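Local coordinates for taurocyamine kinase (Schistosoma mansoni, PDB 4WOD), which catalyses the reversible, magnesium-dependent transfer of phosphate between ATP and taurocyamine as a kinase with two fused phosphagen kinase repeats, at residues K33-T38 against G44-C49. The protein carries 4 engineered substitutions. Residues are numbered along the deposited sequence; the frame is centred on the assembly and turned at random.
Sequences KKYQAT and GTLAQC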
ATOM      1  N   LYS A  33      28.889   3.110 -21.167  1.00 21.23           N
ATOM      2  CA  LYS A  33      30.261   3.045 -21.671  1.00 21.42           C
ATOM      3  C   LYS A  33      30.622   1.634 -22.111  1.00 20.48           C
ATOM      4  O   LYS A  33      31.269   1.430 -23.135  1.00 21.53           O
ATOM      5  CB  LYS A  33      31.232   3.520 -20.598  1.00 26.23           C
ATOM      6  CG  LYS A  33      32.631   3.777 -21.104  1.00 30.59           C
ATOM      7  CD  LYS A  33      33.300   4.820 -20.217  1.00 39.99           C
ATOM      8  CE  LYS A  33      32.392   6.042 -20.077  1.00 35.40           C
ATOM      9  NZ  LYS A  33      32.737   6.906 -18.907  1.00 45.74           N
ATOM     10  N   LYS A  34      30.186   0.656 -21.328  1.00 20.84           N
ATOM     11  CA  LYS A  34      30.482  -0.733 -21.633  1.00 16.89           C
ATOM     12  C   LYS A  34      29.782  -1.220 -22.906  1.00 19.91           C
ATOM     13  O   LYS A  34      30.383  -1.926 -23.708  1.00 19.82           O
ATOM     14  CB  LYS A  34      30.089  -1.624 -20.456  1.00 19.64           C
ATOM     15  CG  LYS A  34      30.415  -3.084 -20.681  1.00 21.32           C
ATOM     16  CD  LYS A  34      30.230  -3.886 -19.404  1.00 26.61           C
ATOM     17  CE  LYS A  34      30.870  -5.256 -19.563  1.00 28.39           C
ATOM     18  NZ  LYS A  34      30.536  -6.133 -18.422  1.00 35.36           N
ATOM     19  N   TYR A  35      28.515  -0.841 -23.095  1.00 21.15           N
ATOM     20  CA  TYR A  35      27.684  -1.483 -24.112  1.00 20.13           C
ATOM     21  C   TYR A  35      27.298  -0.646 -25.337  1.00 21.37           C
ATOM     22  O   TYR A  35      26.567  -1.123 -26.194  1.00 22.54           O
ATOM     23  CB  TYR A  35      26.399  -1.979 -23.460  1.00 18.20           C
ATOM     24  CG  TYR A  35      26.578  -3.116 -22.460  1.00 19.37           C
ATOM     25  CD1 TYR A  35      27.287  -4.268 -22.795  1.00 21.00           C
ATOM     26  CD2 TYR A  35      25.999  -3.042 -21.198  1.00 17.02           C
ATOM     27  CE1 TYR A  35      27.431  -5.308 -21.880  1.00 20.49           C
ATOM     28  CE2 TYR A  35      26.134  -4.079 -20.280  1.00 20.31           C
ATOM     29  CZ  TYR A  35      26.843  -5.205 -20.629  1.00 17.06           C
ATOM     30  OH  TYR A  35      26.952  -6.227 -19.716  1.00 20.42           O
ATOM     31  N   GLN A  36      27.776   0.587 -25.444  1.00 19.46           N
ATOM     32  CA  GLN A  36      27.194   1.476 -26.457  1.00 21.31           C
ATOM     33  C   GLN A  36      27.540   1.076 -27.899  1.00 22.61           C
ATOM     34  O   GLN A  36      26.894   1.548 -28.831  1.00 19.22           O
ATOM     35  CB  GLN A  36      27.623   2.923 -26.211  1.00 21.82           C
ATOM     36  CG  GLN A  36      29.111   3.085 -26.109  1.00 23.50           C
ATOM     37  CD  GLN A  36      29.537   4.536 -25.977  1.00 27.63           C
ATOM     38  OE1 GLN A  36      28.703   5.445 -25.893  1.00 25.73           O
ATOM     39  NE2 GLN A  36      30.849   4.761 -25.976  1.00 27.96           N
ATOM     40  N   ALA A  37      28.542   0.214 -28.080  1.00 21.00           N
ATOM     41  CA  ALA A  37      28.894  -0.272 -29.409  1.00 19.01           C
ATOM     42  C   ALA A  37      28.625  -1.764 -29.551  1.00 20.54           C
ATOM     43  O   ALA A  37      28.829  -2.334 -30.624  1.00 23.71           O
ATOM     44  CB  ALA A  37      30.373   0.033 -29.741  1.00 20.86           C
ATOM     45  N   THR A  38      28.150  -2.399 -28.487  1.00 19.53           N
ATOM     46  CA  THR A  38      27.935  -3.843 -28.520  1.00 19.76           C
ATOM     47  C   THR A  38      26.640  -4.247 -29.246  1.00 21.04           C
ATOM     48  O   THR A  38      25.582  -3.619 -29.068  1.00 16.43           O
ATOM     49  CB  THR A  38      27.934  -4.402 -27.090  1.00 19.20           C
ATOM     50  OG1 THR A  38      29.124  -3.967 -26.429  1.00 22.33           O
ATOM     51  CG2 THR A  38      27.886  -5.930 -27.099  1.00 21.95           C
ATOM     52  N   GLY A  44      21.104  -6.731 -32.528  1.00 17.10           N
ATOM     53  CA  GLY A  44      20.392  -5.740 -31.734  1.00 16.08           C
ATOM     54  C   GLY A  44      21.296  -4.976 -30.776  1.00 17.47           C
ATOM     55  O   GLY A  44      22.371  -5.455 -30.416  1.00 16.68           O
ATOM     56  N   THR A  45      20.852  -3.782 -30.371  1.00 16.86           N
ATOM     57  CA  THR A  45      21.591  -2.926 -29.447  1.00 12.67           C
ATOM     58  C   THR A  45      20.806  -2.632 -28.176  1.00 18.07           C
ATOM     59  O   THR A  45      19.571  -2.749 -28.167  1.00 14.54           O
ATOM     60  CB  THR A  45      21.936  -1.578 -30.091  1.00 16.99           C
ATOM     61  OG1 THR A  45      20.725  -0.874 -30.378  1.00 13.53           O
ATOM     62  CG2 THR A  45      22.677  -1.798 -31.358  1.00 17.12           C
ATOM     63  N   LEU A  46      21.516  -2.230 -27.117  1.00 15.92           N
ATOM     64  CA  LEU A  46      20.881  -1.840 -25.861  1.00 14.27           C
ATOM     65  C   LEU A  46      19.992  -0.606 -26.037  1.00 15.53           C
ATOM     66  O   LEU A  46      18.953  -0.489 -25.380  1.00 14.64           O
ATOM     67  CB  LEU A  46      21.942  -1.580 -24.787  1.00 13.11           C
ATOM     68  CG  LEU A  46      21.559  -1.241 -23.341  1.00 15.83           C
ATOM     69  CD1 LEU A  46      20.590  -2.262 -22.673  1.00 11.20           C
ATOM     70  CD2 LEU A  46      22.822  -1.094 -22.501  1.00 14.58           C
ATOM     71  N   ALA A  47      20.406   0.320 -26.904  1.00 15.16           N
ATOM     72  CA  ALA A  47      19.537   1.452 -27.273  1.00 15.33           C
ATOM     73  C   ALA A  47      18.153   0.958 -27.725  1.00 19.46           C
ATOM     74  O   ALA A  47      17.126   1.511 -27.323  1.00 17.02           O
ATOM     75  CB  ALA A  47      20.177   2.301 -28.378  1.00 14.71           C
ATOM     76  N   GLN A  48      18.123  -0.094 -28.544  1.00 15.84           N
ATOM     77  CA  GLN A  48      16.839  -0.617 -28.993  1.00 18.88           C
ATOM     78  C   GLN A  48      16.029  -1.162 -27.830  1.00 20.80           C
ATOM     79  O   GLN A  48      14.792  -1.025 -27.826  1.00 20.06           O
ATOM     80  CB  GLN A  48      17.030  -1.703 -30.053  1.00 16.58           C
ATOM     81  CG  GLN A  48      17.481  -1.171 -31.381  1.00 17.91           C
ATOM     82  CD  GLN A  48      17.803  -2.290 -32.334  1.00 20.42           C
ATOM     83  OE1 GLN A  48      18.301  -3.341 -31.924  1.00 19.62           O
ATOM     84  NE2 GLN A  48      17.508  -2.084 -33.607  1.00 16.86           N
ATOM     85  N   CYS A  49      16.716  -1.772 -26.852  1.00 16.02           N
ATOM     86  CA  CYS A  49      16.045  -2.290 -25.648  1.00 15.62           C
ATOM     87  C   CYS A  49      15.402  -1.206 -24.771  1.00 14.59           C
ATOM     88  O   CYS A  49      14.327  -1.420 -24.225  1.00 13.58           O
ATOM     89  CB  CYS A  49      17.020  -3.080 -24.768  1.00 14.38           C
ATOM     90  SG  CYS A  49      17.795  -4.535 -25.499  1.00 18.89           S
TER
HETATM   91  O   HOH W   1      24.306  -1.678 -27.767  1.00 18.26           O
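Apolar contact between Tyr35 and Leu46 rests on one methyl: Leu46 CD2 lies 3.8 Å from Tyr35 CB and 3.9 Å from Tyr35 CD2, so it meets the root of the aromatic side chain. CG lies anti to the backbone N of Leu46 (chi1 -176°), and chi2 (54°) turns CD2 toward Tyr35. Thr45 adds a looser touch, CG2 standing 4.1 Å from Thr38 O.

Polar linkage is indirect, as no direct hydrogen bond joins 33-38 to 44-49. One water donates to Tyr35 O (2.8 Å) and to Thr38 O (2.7 Å). It accepts from Leu46 N (2.9 Å). The type I turn from Tyr35 to Thr38 brings the carbonyls of its first and last residues to the same water.

The start of helix 46-55 is a capping box: Gln48 N donates to Thr45 OG1 (3.3 Å), and Thr45 N returns a bond to Gln48 OE1 (3.0 Å) from 40° above the carbonyl plane.

Within the N-terminal domain of the first repeat, the contact joins helix 29-35 and that turn to helix 46-55. Leu46 also touches Leu6 of helix 6-14 and Phe76 of helix 74-84, whereas Tyr35 packs edge-to-face with Phe73 and bonds through OH to Asp75 N.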